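Local coordinates for Slr0280 protein (Synechocystis sp., PDB 5H3K) that is of unknown function but carries a phosphodiester glycosidase (NAGPA-type) family region and so may hydrolyse a sugar-phosphate diester, at residues 99-104 with 113-118; 151-156 with 169-174; 280-285 with 295-300; 362-367 with 382-387. All coordinates share one frame; numbering follows the deposited sequence.

Interaction 1: 99-104 with 113-118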
loop_
_atom_site.group_PDB
_atom_site.type_symbol
_atom_site.label_atom_id
_atom_site.label_comp_id
_atom_site.label_asym_id
_atom_site.label_seq_id
_atom_site.Cartn_x
_atom_site.Cartn_y
_atom_site.Cartn_z
ATOM N N PRO A 99 22.610 -1.811 5.493
ATOM C CA PRO A 99 21.431 -2.665 5.272
ATOM C C PRO A 99 21.666 -4.142 5.579
ATOM O O PRO A 99 20.704 -4.855 5.845
ATOM C CB PRO A 99 21.133 -2.486 3.777
ATOM C CG PRO A 99 21.636 -1.113 3.460
ATOM C CD PRO A 99 22.860 -0.910 4.351
ATOM N N ASN A 100 22.913 -4.606 5.544
ATOM C CA ASN A 100 23.169 -6.021 5.794
ATOM C C ASN A 100 23.265 -6.391 7.284
ATOM O O ASN A 100 23.479 -7.556 7.612
ATOM C CB ASN A 100 24.402 -6.510 5.015
ATOM C CG ASN A 100 25.703 -5.934 5.548
ATOM O OD1 ASN A 100 25.703 -5.019 6.368
ATOM N ND2 ASN A 100 26.823 -6.466 5.073
ATOM N N GLN A 101 23.092 -5.402 8.164
ATOM C CA GLN A 101 23.148 -5.587 9.619
ATOM C C GLN A 101 21.860 -5.095 10.262
ATOM O O GLN A 101 21.344 -4.041 9.892
ATOM C CB GLN A 101 24.293 -4.767 10.211
ATOM C CG GLN A 101 25.660 -5.115 9.671
ATOM C CD GLN A 101 26.080 -6.518 10.052
ATOM O OE1 GLN A 101 25.761 -7.487 9.356
ATOM N NE2 GLN A 101 26.792 -6.639 11.172
ATOM N N GLN A 102 21.344 -5.836 11.237
ATOM C CA GLN A 102 20.126 -5.412 11.920
ATOM C C GLN A 102 20.224 -5.684 13.409
ATOM O O GLN A 102 20.034 -6.816 13.834
ATOM C CB GLN A 102 18.908 -6.150 11.355
ATOM C CG GLN A 102 17.599 -5.654 11.956
ATOM C CD GLN A 102 17.470 -4.149 11.852
ATOM O OE1 GLN A 102 17.406 -3.601 10.756
ATOM N NE2 GLN A 102 17.433 -3.468 12.994
ATOM N N PRO A 103 20.548 -4.655 14.199
ATOM C CA PRO A 103 20.472 -4.785 15.660
ATOM C C PRO A 103 19.025 -4.921 16.146
ATOM O O PRO A 103 18.117 -4.240 15.650
ATOM C CB PRO A 103 21.105 -3.489 16.173
ATOM C CG PRO A 103 21.082 -2.534 15.004
ATOM C CD PRO A 103 21.152 -3.381 13.770
ATOM N N VAL A 104 18.814 -5.817 17.104
ATOM C CA VAL A 104 17.467 -6.118 17.587
ATOM C C VAL A 104 17.466 -6.248 19.106
ATOM O O VAL A 104 18.513 -6.478 19.716
ATOM C CB VAL A 104 16.892 -7.424 16.959
ATOM C CG1 VAL A 104 16.777 -7.318 15.421
ATOM C CG2 VAL A 104 17.729 -8.645 17.357
ATOM N N THR A 113 23.129 -8.252 16.975
ATOM C CA THR A 113 23.155 -7.762 15.610
ATOM C C THR A 113 22.955 -8.920 14.653
ATOM O O THR A 113 23.804 -9.807 14.557
ATOM C CB THR A 113 24.467 -7.043 15.311
ATOM O OG1 THR A 113 24.483 -5.802 16.026
ATOM C CG2 THR A 113 24.601 -6.776 13.813
ATOM N N LEU A 114 21.823 -8.929 13.956
ATOM C CA LEU A 114 21.517 -10.038 13.066
ATOM C C LEU A 114 22.043 -9.725 11.679
ATOM O O LEU A 114 22.063 -8.564 11.269
ATOM C CB LEU A 114 20.007 -10.283 12.996
ATOM C CG LEU A 114 19.238 -10.368 14.313
ATOM C CD1 LEU A 114 17.823 -10.835 14.033
ATOM C CD2 LEU A 114 19.924 -11.320 15.275
ATOM N N ASN A 115 22.489 -10.748 10.960
ATOM C CA ASN A 115 22.801 -10.562 9.555
ATOM C C ASN A 115 21.508 -10.414 8.776
ATOM O O ASN A 115 20.530 -11.106 9.060
ATOM C CB ASN A 115 23.579 -11.749 9.010
ATOM C CG ASN A 115 24.971 -11.843 9.590
ATOM O OD1 ASN A 115 25.555 -10.832 10.004
ATOM N ND2 ASN A 115 25.515 -13.055 9.622
ATOM N N ALA A 116 21.502 -9.512 7.799
ATOM C CA ALA A 116 20.345 -9.334 6.923
ATOM C C ALA A 116 20.752 -9.583 5.482
ATOM O O ALA A 116 21.823 -9.149 5.057
ATOM C CB ALA A 116 19.749 -7.919 7.082
ATOM N N ARG A 117 19.907 -10.282 4.728
ATOM C CA ARG A 117 20.155 -10.448 3.306
ATOM C C ARG A 117 18.888 -10.207 2.504
ATOM O O ARG A 117 17.798 -10.626 2.899
ATOM C CB ARG A 117 20.716 -11.834 3.001
ATOM C CG ARG A 117 19.772 -12.975 3.316
ATOM C CD ARG A 117 20.431 -14.315 3.008
ATOM N NE ARG A 117 20.332 -14.681 1.595
ATOM C CZ ARG A 117 20.866 -15.781 1.071
ATOM N NH1 ARG A 117 21.552 -16.618 1.841
ATOM N NH2 ARG A 117 20.723 -16.040 -0.223
ATOM N N PHE A 118 19.030 -9.539 1.368
ATOM C CA PHE A 118 17.860 -9.258 0.549
ATOM C C PHE A 118 17.684 -10.307 -0.539
ATOM O O PHE A 118 18.614 -10.603 -1.283
ATOM C CB PHE A 118 17.946 -7.854 -0.042
ATOM C CG PHE A 118 16.720 -7.449 -0.806
ATOM C CD1 PHE A 118 16.708 -7.496 -2.187
ATOM C CD2 PHE A 118 15.570 -7.033 -0.141
ATOM C CE1 PHE A 118 15.576 -7.124 -2.909
ATOM C CE2 PHE A 118 14.429 -6.660 -0.858
ATOM C CZ PHE A 118 14.439 -6.706 -2.241
#
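The carboxamides of Gln-101 and Asn-115 lie side by side and point the same way, their planes turned 35° from each other. On the same face of the hairpin the methyl CG2 of Thr-113 slants across the Gln-101 chain and comes within 4.0 Å of Gln-101 CD. Thr-113 and Asn-115, short and polar, suit this exposed side of the hairpin, where Thr-113 also brings OG1 to 4.1 Å from Pro-103 CB. A third amide, that of Gln-102, belongs to the buried face. Its chain leaves anti to the backbone N and then bends at chi2 (52°), which brings NE2 back to donate to Pro-103 O at 2.8 Å, with the acceptor close to the amide plane. Gln-102 NE2 also bonds Leu-94 O and OE1 accepts a hydrogen bond from Arg-123 NH1, so a buried glutamine is satisfied at both ends. Beside it Val-104 and Leu-114 cross at about a right angle, Val-104 CG2 resting 3.8 Å from Leu-114 CG, as befits branched aliphatics on an inner face.

The ladder between the strands is antiparallel: Gln-102 and Leu-114 form a hydrogen-bonded pair, with Leu-114 N to Gln-102 O at 2.8 Å and the reverse bond, Gln-102 N to Leu-114 O, equally short. Ala-116 N reaches Asn-100 O, and the small Ala-116 CB fits 3.4 Å from Pro-99 O. Strands 101-105 and 112-119 thus make a beta hairpin, flanked by strand 92-93 on the first and strand 122-126 on the second; Leu-125 packs on Leu-114 and Ala-116, and Ile-273 of strand 271-276 touches Gln-102.

Interaction 2: 151-156 with 169-174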
loop_
_atom_site.group_PDB
_atom_site.type_symbol
_atom_site.label_atom_id
_atom_site.label_comp_id
_atom_site.label_asym_id
_atom_site.label_seq_id
_atom_site.Cartn_x
_atom_site.Cartn_y
_atom_site.Cartn_z
ATOM N N ALA A 151 7.204 -20.800 27.612
ATOM C CA ALA A 151 7.002 -19.624 28.465
ATOM C C ALA A 151 5.660 -19.687 29.176
ATOM O O ALA A 151 4.674 -20.172 28.620
ATOM C CB ALA A 151 7.094 -18.332 27.640
ATOM N N GLN A 152 5.638 -19.187 30.409
ATOM C CA GLN A 152 4.414 -19.051 31.177
ATOM C C GLN A 152 4.346 -17.649 31.739
ATOM O O GLN A 152 5.379 -17.069 32.095
ATOM C CB GLN A 152 4.408 -20.042 32.343
ATOM C CG GLN A 152 4.803 -21.449 31.981
ATOM C CD GLN A 152 5.003 -22.315 33.217
ATOM O OE1 GLN A 152 6.134 -22.625 33.600
ATOM N NE2 GLN A 152 3.903 -22.699 33.855
ATOM N N ILE A 153 3.134 -17.108 31.834
ATOM C CA ILE A 153 2.927 -15.813 32.448
ATOM C C ILE A 153 2.819 -16.000 33.955
ATOM O O ILE A 153 1.930 -16.700 34.428
ATOM C CB ILE A 153 1.648 -15.144 31.912
ATOM C CG1 ILE A 153 1.730 -15.001 30.389
ATOM C CG2 ILE A 153 1.438 -13.787 32.585
ATOM C CD1 ILE A 153 0.441 -14.470 29.756
ATOM N N LEU A 154 3.727 -15.383 34.707
ATOM C CA LEU A 154 3.789 -15.605 36.157
ATOM C C LEU A 154 2.961 -14.594 36.948
ATOM O O LEU A 154 2.264 -14.959 37.895
ATOM C CB LEU A 154 5.247 -15.599 36.624
ATOM C CG LEU A 154 6.142 -16.574 35.851
ATOM C CD1 LEU A 154 7.614 -16.388 36.209
ATOM C CD2 LEU A 154 5.696 -18.014 36.081
ATOM N N THR A 155 3.044 -13.322 36.570
ATOM C CA THR A 155 2.227 -12.284 37.194
ATOM C C THR A 155 1.782 -11.261 36.154
ATOM O O THR A 155 2.403 -11.128 35.100
ATOM C CB THR A 155 2.995 -11.529 38.307
ATOM O OG1 THR A 155 4.164 -10.925 37.748
ATOM C CG2 THR A 155 3.413 -12.468 39.434
ATOM N N VAL A 156 0.708 -10.544 36.463
ATOM C CA VAL A 156 0.273 -9.413 35.659
ATOM C C VAL A 156 0.099 -8.228 36.604
ATOM O O VAL A 156 -0.643 -8.321 37.581
ATOM C CB VAL A 156 -1.050 -9.702 34.920
ATOM C CG1 VAL A 156 -1.457 -8.504 34.079
ATOM C CG2 VAL A 156 -0.920 -10.929 34.046
ATOM N N LEU A 169 3.635 -8.041 32.016
ATOM C CA LEU A 169 3.523 -9.483 32.179
ATOM C C LEU A 169 4.900 -10.044 32.501
ATOM O O LEU A 169 5.784 -10.021 31.640
ATOM C CB LEU A 169 3.034 -10.148 30.893
ATOM C CG LEU A 169 1.569 -10.124 30.478
ATOM C CD1 LEU A 169 0.860 -8.881 30.925
ATOM C CD2 LEU A 169 1.522 -10.212 28.973
ATOM N N GLU A 170 5.090 -10.550 33.723
ATOM C CA GLU A 170 6.316 -11.285 34.040
ATOM C C GLU A 170 6.237 -12.693 33.459
ATOM O O GLU A 170 5.226 -13.388 33.616
ATOM C CB GLU A 170 6.583 -11.346 35.554
ATOM C CG GLU A 170 7.839 -12.177 35.887
ATOM C CD GLU A 170 8.247 -12.115 37.352
ATOM O OE1 GLU A 170 7.888 -11.131 38.035
ATOM O OE2 GLU A 170 8.943 -13.049 37.814
ATOM N N LEU A 171 7.292 -13.104 32.760
ATOM C CA LEU A 171 7.290 -14.373 32.043
ATOM C C LEU A 171 8.402 -15.290 32.539
ATOM O O LEU A 171 9.435 -14.816 33.001
ATOM C CB LEU A 171 7.512 -14.118 30.556
ATOM C CG LEU A 171 6.550 -13.131 29.897
ATOM C CD1 LEU A 171 6.998 -12.844 28.465
ATOM C CD2 LEU A 171 5.144 -13.713 29.930
ATOM N N SER A 172 8.209 -16.602 32.403
ATOM C CA SER A 172 9.241 -17.564 32.792
ATOM C C SER A 172 10.335 -17.706 31.733
ATOM O O SER A 172 11.479 -18.058 32.048
ATOM C CB SER A 172 8.621 -18.929 33.063
ATOM O OG SER A 172 8.073 -19.465 31.880
ATOM N N GLN A 173 9.973 -17.449 30.476
ATOM C CA GLN A 173 10.888 -17.571 29.342
ATOM C C GLN A 173 10.488 -16.518 28.315
ATOM O O GLN A 173 9.367 -15.987 28.374
ATOM C CB GLN A 173 10.781 -18.961 28.696
ATOM C CG GLN A 173 11.123 -20.139 29.611
ATOM C CD GLN A 173 12.598 -20.182 29.973
ATOM O OE1 GLN A 173 13.442 -19.686 29.223
ATOM N NE2 GLN A 173 12.916 -20.781 31.119
ATOM N N PRO A 174 11.393 -16.210 27.375
ATOM C CA PRO A 174 11.007 -15.340 26.257
ATOM C C PRO A 174 9.811 -15.930 25.525
ATOM O O PRO A 174 9.622 -17.155 25.528
ATOM C CB PRO A 174 12.238 -15.377 25.351
ATOM C CG PRO A 174 13.382 -15.615 26.293
ATOM C CD PRO A 174 12.817 -16.588 27.322
HETATM O O HOH W 1 8.173 -22.111 32.076
#
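Ser-172 and Gln-152 exchange two hydrogen bonds: Ser-172 N gives to Gln-152 O, and Gln-152 N gives to Ser-172 OG at 2.9 Å. With chi1 at 65°, the hydroxyl sits between its backbone N and carbonyl carbon, turned to the 151-156 segment, and serine is short enough to stand in for a main-chain acceptor. The hydroxyl donates to a water 2.7 Å from Ser-172 OG, which donates to Gln-152 OE1.

Leu-154 N bonds Glu-170 O at 2.7 Å, while Glu-170 N gives a longer bond to Thr-155 O. Leu-154 and Thr-155 face the single residue Glu-170, a beta bulge in strand 153-161 of a four-stranded antiparallel sheet; Ser-193 bonds the backbone of Ala-151 and Ile-153. The helix-like psi of Leu-154 (-43°) makes the kink, and Thr-155 N is buried without a partner in the model. Thr-155 OG1 meets Glu-170 CB at 3.3 Å on this partly exposed face.

Apolar contacts occupy the other face. Ile-153 lies alongside Leu-171, CG1 to CD2 3.7 Å, and Val-156 CG1 is 3.9 Å from Leu-169 CD1. Phe-107 packs on Leu-171. At the loop end the small Ala-151 methyl meets a carbonyl instead, CB 3.3 Å from Gln-173 O.

Interaction 3: 280-285 with 295-300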
loop_
_atom_site.group_PDB
_atom_site.type_symbol
_atom_site.label_atom_id
_atom_site.label_comp_id
_atom_site.label_asym_id
_atom_site.label_seq_id
_atom_site.Cartn_x
_atom_site.Cartn_y
_atom_site.Cartn_z
ATOM N N THR A 280 15.037 3.335 2.297
ATOM C CA THR A 280 15.078 3.646 3.727
ATOM C C THR A 280 13.681 3.822 4.323
ATOM O O THR A 280 12.852 4.562 3.781
ATOM C CB THR A 280 15.892 4.915 3.969
ATOM O OG1 THR A 280 17.203 4.727 3.428
ATOM C CG2 THR A 280 16.004 5.218 5.463
ATOM N N TRP A 281 13.429 3.133 5.438
ATOM C CA TRP A 281 12.136 3.170 6.130
ATOM C C TRP A 281 12.264 4.039 7.388
ATOM O O TRP A 281 13.203 3.867 8.164
ATOM C CB TRP A 281 11.718 1.716 6.449
ATOM C CG TRP A 281 10.795 1.470 7.622
ATOM C CD1 TRP A 281 9.811 2.279 8.104
ATOM C CD2 TRP A 281 10.789 0.295 8.448
ATOM N NE1 TRP A 281 9.183 1.675 9.175
ATOM C CE2 TRP A 281 9.772 0.469 9.409
ATOM C CE3 TRP A 281 11.539 -0.875 8.453
ATOM C CZ2 TRP A 281 9.494 -0.503 10.376
ATOM C CZ3 TRP A 281 11.262 -1.837 9.419
ATOM C CH2 TRP A 281 10.248 -1.645 10.361
ATOM N N GLN A 282 11.360 5.005 7.574
ATOM C CA GLN A 282 11.405 5.838 8.771
ATOM C C GLN A 282 10.053 5.958 9.420
ATOM O O GLN A 282 9.027 5.992 8.734
ATOM C CB GLN A 282 11.943 7.244 8.459
ATOM C CG GLN A 282 13.372 7.244 7.956
ATOM C CD GLN A 282 13.772 8.561 7.320
ATOM O OE1 GLN A 282 13.818 8.692 6.090
ATOM N NE2 GLN A 282 14.072 9.541 8.153
ATOM N N GLN A 283 10.061 6.006 10.751
ATOM C CA GLN A 283 8.885 6.374 11.530
ATOM C C GLN A 283 9.266 7.649 12.285
ATOM O O GLN A 283 10.298 7.682 12.956
ATOM C CB GLN A 283 8.483 5.250 12.489
ATOM C CG GLN A 283 7.240 5.549 13.306
ATOM C CD GLN A 283 5.999 5.703 12.441
ATOM O OE1 GLN A 283 5.818 4.962 11.462
ATOM N NE2 GLN A 283 5.138 6.678 12.786
ATOM N N ARG A 284 8.458 8.694 12.147
ATOM C CA ARG A 284 8.793 10.026 12.658
ATOM C C ARG A 284 7.564 10.713 13.213
ATOM O O ARG A 284 6.433 10.341 12.886
ATOM C CB ARG A 284 9.321 10.906 11.515
ATOM C CG ARG A 284 10.784 10.724 11.166
ATOM C CD ARG A 284 11.161 11.591 9.971
ATOM N NE ARG A 284 10.723 11.003 8.704
ATOM C CZ ARG A 284 11.100 11.450 7.515
ATOM N NH1 ARG A 284 10.666 10.859 6.409
ATOM N NH2 ARG A 284 11.919 12.491 7.444
ATOM N N PHE A 285 7.785 11.732 14.043
ATOM C CA PHE A 285 6.727 12.674 14.402
ATOM C C PHE A 285 6.960 13.966 13.634
ATOM O O PHE A 285 8.056 14.523 13.675
ATOM C CB PHE A 285 6.723 12.964 15.907
ATOM C CG PHE A 285 6.318 11.786 16.754
ATOM C CD1 PHE A 285 4.981 11.522 17.002
ATOM C CD2 PHE A 285 7.280 10.942 17.303
ATOM C CE1 PHE A 285 4.602 10.432 17.786
ATOM C CE2 PHE A 285 6.912 9.852 18.089
ATOM C CZ PHE A 285 5.567 9.597 18.325
ATOM N N VAL A 295 4.187 9.892 11.387
ATOM C CA VAL A 295 4.202 9.632 9.948
ATOM C C VAL A 295 5.146 8.486 9.582
ATOM O O VAL A 295 6.282 8.411 10.069
ATOM C CB VAL A 295 4.599 10.905 9.149
ATOM C CG1 VAL A 295 4.766 10.597 7.672
ATOM C CG2 VAL A 295 3.555 12.007 9.326
ATOM N N THR A 296 4.673 7.578 8.730
ATOM C CA THR A 296 5.500 6.501 8.214
ATOM C C THR A 296 5.913 6.801 6.781
ATOM O O THR A 296 5.076 7.161 5.935
ATOM C CB THR A 296 4.741 5.166 8.199
ATOM O OG1 THR A 296 4.049 4.984 9.439
ATOM C CG2 THR A 296 5.711 4.018 7.981
ATOM N N THR A 297 7.206 6.672 6.497
ATOM C CA THR A 297 7.692 6.898 5.142
ATOM C C THR A 297 8.599 5.775 4.678
ATOM O O THR A 297 9.283 5.122 5.476
ATOM C CB THR A 297 8.468 8.221 5.006
ATOM O OG1 THR A 297 9.605 8.204 5.882
ATOM C CG2 THR A 297 7.583 9.416 5.342
ATOM N N VAL A 298 8.620 5.570 3.371
ATOM C CA VAL A 298 9.665 4.769 2.759
ATOM C C VAL A 298 10.227 5.614 1.643
ATOM O O VAL A 298 9.481 6.124 0.800
ATOM C CB VAL A 298 9.159 3.442 2.220
ATOM C CG1 VAL A 298 10.291 2.706 1.538
ATOM C CG2 VAL A 298 8.570 2.601 3.354
ATOM N N THR A 299 11.542 5.798 1.667
ATOM C CA THR A 299 12.201 6.660 0.700
ATOM C C THR A 299 13.023 5.792 -0.242
ATOM O O THR A 299 13.781 4.919 0.192
ATOM C CB THR A 299 13.089 7.718 1.388
ATOM O OG1 THR A 299 12.272 8.573 2.204
ATOM C CG2 THR A 299 13.809 8.569 0.340
ATOM N N ILE A 300 12.855 6.019 -1.536
ATOM C CA ILE A 300 13.425 5.140 -2.540
ATOM C C ILE A 300 14.226 5.974 -3.526
ATOM O O ILE A 300 13.717 6.960 -4.056
ATOM C CB ILE A 300 12.315 4.402 -3.334
ATOM C CG1 ILE A 300 11.464 3.511 -2.418
ATOM C CG2 ILE A 300 12.915 3.585 -4.464
ATOM C CD1 ILE A 300 10.055 4.059 -2.176
HETATM O O HOH W 2 11.873 7.294 4.680
HETATM O O HOH W 3 2.336 6.495 11.590
HETATM O O HOH W 4 8.679 9.093 8.572
#
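Thr-297 OG1 is gripped from three directions: Arg-284 NH1 donates to it at 2.9 Å, one water donates to it, and a second accepts a hydrogen bond from it at 2.7 Å. This hydroxyl sits on the beta hairpin of strands 279-288 and 291-300, part of an eight-stranded antiparallel sheet in which strands 271-276 and 542-547 flank the pair. Regular two-way bonds link Thr-280 with Thr-299, Gln-282 with Thr-297 and Arg-284 with Val-295, and beta-branched residues suit such extended backbone.

The water that accepts from Thr-297 OG1 also accepts from Thr-299 OG1 and donates to Thr-280 O and Gln-282 OE1, so all four of its bonding positions are used. Arginine is long enough to lie across the neighbouring strand. A bend at Arg-284 chi3 (-78°) turns the guanidinium edge to Thr-297, the other water accepts from NE, and Gln-282 NE2 lies over the centre of one guanidinium face.

On the opposite face of the sheet, the buried Trp-281 packs on Ile-273 and Leu-591. Near it Gln-283 bends at chi2, and Thr-296 OG1 donates to a lone pair of Gln-283 OE1, in the carbonyl plane, at 2.7 Å; a further water joins Gln-283 NE2 to Thr-296 OG1.

Interaction 4: 362-367 with 382-387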
loop_
_atom_site.group_PDB
_atom_site.type_symbol
_atom_site.label_atom_id
_atom_site.label_comp_id
_atom_site.label_asym_id
_atom_site.label_seq_id
_atom_site.Cartn_x
_atom_site.Cartn_y
_atom_site.Cartn_z
ATOM N N SER A 362 -6.424 2.439 -16.838
ATOM C CA SER A 362 -7.542 3.310 -16.496
ATOM C C SER A 362 -7.200 4.734 -16.915
ATOM O O SER A 362 -6.065 5.157 -16.770
ATOM C CB SER A 362 -7.809 3.241 -14.996
ATOM O OG SER A 362 -9.029 3.905 -14.696
ATOM N N GLY A 363 -8.151 5.469 -17.473
ATOM C CA GLY A 363 -7.830 6.794 -17.984
ATOM C C GLY A 363 -7.943 7.891 -16.939
ATOM O O GLY A 363 -8.619 7.710 -15.923
ATOM N N PRO A 364 -7.315 9.052 -17.201
ATOM C CA PRO A 364 -7.374 10.200 -16.289
ATOM C C PRO A 364 -8.782 10.789 -16.263
ATOM O O PRO A 364 -9.520 10.714 -17.267
ATOM C CB PRO A 364 -6.415 11.224 -16.928
ATOM C CG PRO A 364 -5.754 10.514 -18.094
ATOM C CD PRO A 364 -6.698 9.418 -18.487
ATOM N N ILE A 365 -9.162 11.362 -15.128
ATOM C CA ILE A 365 -10.417 12.110 -15.049
ATOM C C ILE A 365 -10.245 13.451 -14.336
ATOM O O ILE A 365 -9.333 13.608 -13.508
ATOM C CB ILE A 365 -11.552 11.302 -14.354
ATOM C CG1 ILE A 365 -11.252 11.088 -12.865
ATOM C CG2 ILE A 365 -11.811 9.965 -15.065
ATOM C CD1 ILE A 365 -12.450 10.560 -12.079
ATOM N N LEU A 366 -11.111 14.410 -14.688
ATOM C CA LEU A 366 -11.276 15.681 -13.972
ATOM C C LEU A 366 -10.007 16.545 -13.874
ATOM O O LEU A 366 -9.873 17.349 -12.964
ATOM C CB LEU A 366 -11.875 15.427 -12.584
ATOM C CG LEU A 366 -13.315 14.917 -12.646
ATOM C CD1 LEU A 366 -13.757 14.342 -11.295
ATOM C CD2 LEU A 366 -14.234 16.054 -13.085
ATOM N N ASN A 367 -9.079 16.359 -14.809
ATOM C CA ASN A 367 -7.821 17.101 -14.831
ATOM C C ASN A 367 -7.116 17.019 -13.472
ATOM O O ASN A 367 -6.553 17.999 -12.985
ATOM C CB ASN A 367 -8.059 18.554 -15.246
ATOM C CG ASN A 367 -6.848 19.178 -15.932
ATOM O OD1 ASN A 367 -6.105 18.500 -16.657
ATOM N ND2 ASN A 367 -6.645 20.480 -15.715
ATOM N N GLY A 382 1.856 16.760 -12.477
ATOM C CA GLY A 382 1.029 17.776 -13.101
ATOM C C GLY A 382 -0.420 17.388 -13.007
ATOM O O GLY A 382 -0.744 16.393 -12.375
ATOM N N ARG A 383 -1.288 18.173 -13.630
ATOM C CA ARG A 383 -2.705 17.843 -13.665
ATOM C C ARG A 383 -2.999 17.282 -15.045
ATOM O O ARG A 383 -2.889 17.983 -16.054
ATOM C CB ARG A 383 -3.542 19.076 -13.344
ATOM C CG ARG A 383 -3.212 19.609 -11.949
ATOM C CD ARG A 383 -4.195 20.676 -11.496
ATOM N NE ARG A 383 -3.917 21.125 -10.126
ATOM C CZ ARG A 383 -3.037 22.075 -9.803
ATOM N NH1 ARG A 383 -2.326 22.686 -10.742
ATOM N NH2 ARG A 383 -2.866 22.412 -8.532
ATOM N N LEU A 384 -3.345 16.000 -15.079
ATOM C CA LEU A 384 -3.307 15.230 -16.309
ATOM C C LEU A 384 -4.673 15.100 -16.985
ATOM O O LEU A 384 -5.688 14.820 -16.346
ATOM C CB LEU A 384 -2.724 13.841 -16.016
ATOM C CG LEU A 384 -2.794 12.787 -17.123
ATOM C CD1 LEU A 384 -1.868 13.174 -18.270
ATOM C CD2 LEU A 384 -2.432 11.424 -16.538
ATOM N N SER A 385 -4.698 15.304 -18.292
ATOM C CA SER A 385 -5.871 14.920 -19.070
ATOM C C SER A 385 -5.409 14.179 -20.320
ATOM O O SER A 385 -4.273 14.329 -20.767
ATOM C CB SER A 385 -6.741 16.129 -19.417
ATOM O OG SER A 385 -6.011 17.039 -20.213
ATOM N N LEU A 386 -6.289 13.351 -20.863
ATOM C CA LEU A 386 -5.947 12.568 -22.038
ATOM C C LEU A 386 -7.106 12.705 -22.991
ATOM O O LEU A 386 -8.252 12.573 -22.580
ATOM C CB LEU A 386 -5.776 11.098 -21.659
ATOM C CG LEU A 386 -5.641 10.106 -22.816
ATOM C CD1 LEU A 386 -4.284 10.269 -23.483
ATOM C CD2 LEU A 386 -5.854 8.663 -22.338
ATOM N N SER A 387 -6.832 13.012 -24.251
ATOM C CA SER A 387 -7.888 12.939 -25.249
ATOM C C SER A 387 -7.445 11.992 -26.348
ATOM O O SER A 387 -6.274 11.980 -26.736
ATOM C CB SER A 387 -8.245 14.321 -25.809
ATOM O OG SER A 387 -7.171 14.871 -26.543
HETATM O O HOH W 5 -8.655 13.127 -19.454
HETATM O O HOH W 6 -8.389 14.313 -16.687
#
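Asn-367 and Leu-384 bring the two backbones together with their CA atoms 5.1 Å apart, where the loop 362-367 runs against the strand 379-392. The loop leads from strand 359-362 into strand 369-373, which pairs with 379-392 as an antiparallel beta hairpin, so the contact lies at the mouth of that hairpin. Leu-366 and Asn-367 both take left-handed backbone conformations, phi 59° and 52°, which turn the chain toward strand 369-373; asparagine tolerates this region better than most residues. In place of a direct main-chain ladder, a water accepts from Asn-367 N at 2.9 Å and donates to Leu-384 O at 2.8 Å. The Asn-367 CA-H also leans on that carbonyl, with CA 3.5 Å from Leu-384 O. A second water takes a bond from Leu-386 N and gives only a weak one to Pro-364 O.

Among the side chains, Pro-364 is the hydrophobic wedge. Its rigid, puckered ring crosses the strand at a slant, with CG 3.6 Å from Leu-386 CB and 3.8 Å from Leu-384 CD2. Leu-384 starts away from the loop, but CG anti to the backbone N (chi1 171°) and the turn beyond it bring that methyl back under the proline. Leu-384 also touches Trp-355 and Phe-492, as suits a buried leucine. Arg-383 crosses Asn-367 at about a right angle. Its extended chain carries the charged end past the loop to a salt bridge with Glu-518, while at its base Arg-383 CB lies 3.2 Å from Asn-367 O.

Overall arrangement
Interactions 1, 2 and 3 each join the two strands of a beta hairpin, in three different sheets, whereas interaction 4 sets a loop against a strand. Interaction 3, closest to the chain's centre, is the buried one, yet its chemistry is polar: hydroxyls, amides and waters satisfy one another on the sheet faces. Interactions 1 and 2 are partly buried, with mostly aliphatic side chains on one face and mostly polar ones on the other, the buried Gln-102 excepted. Interaction 4, at the surface, relies on proline-leucine packing and bridging waters. Strand 271-276 links two of them, pairing with 279-288 in interaction 3 and touching interaction 1, whose centre is about 18 Å away. Interactions 2 and 4 lie farthest apart, about 58 Å between centres.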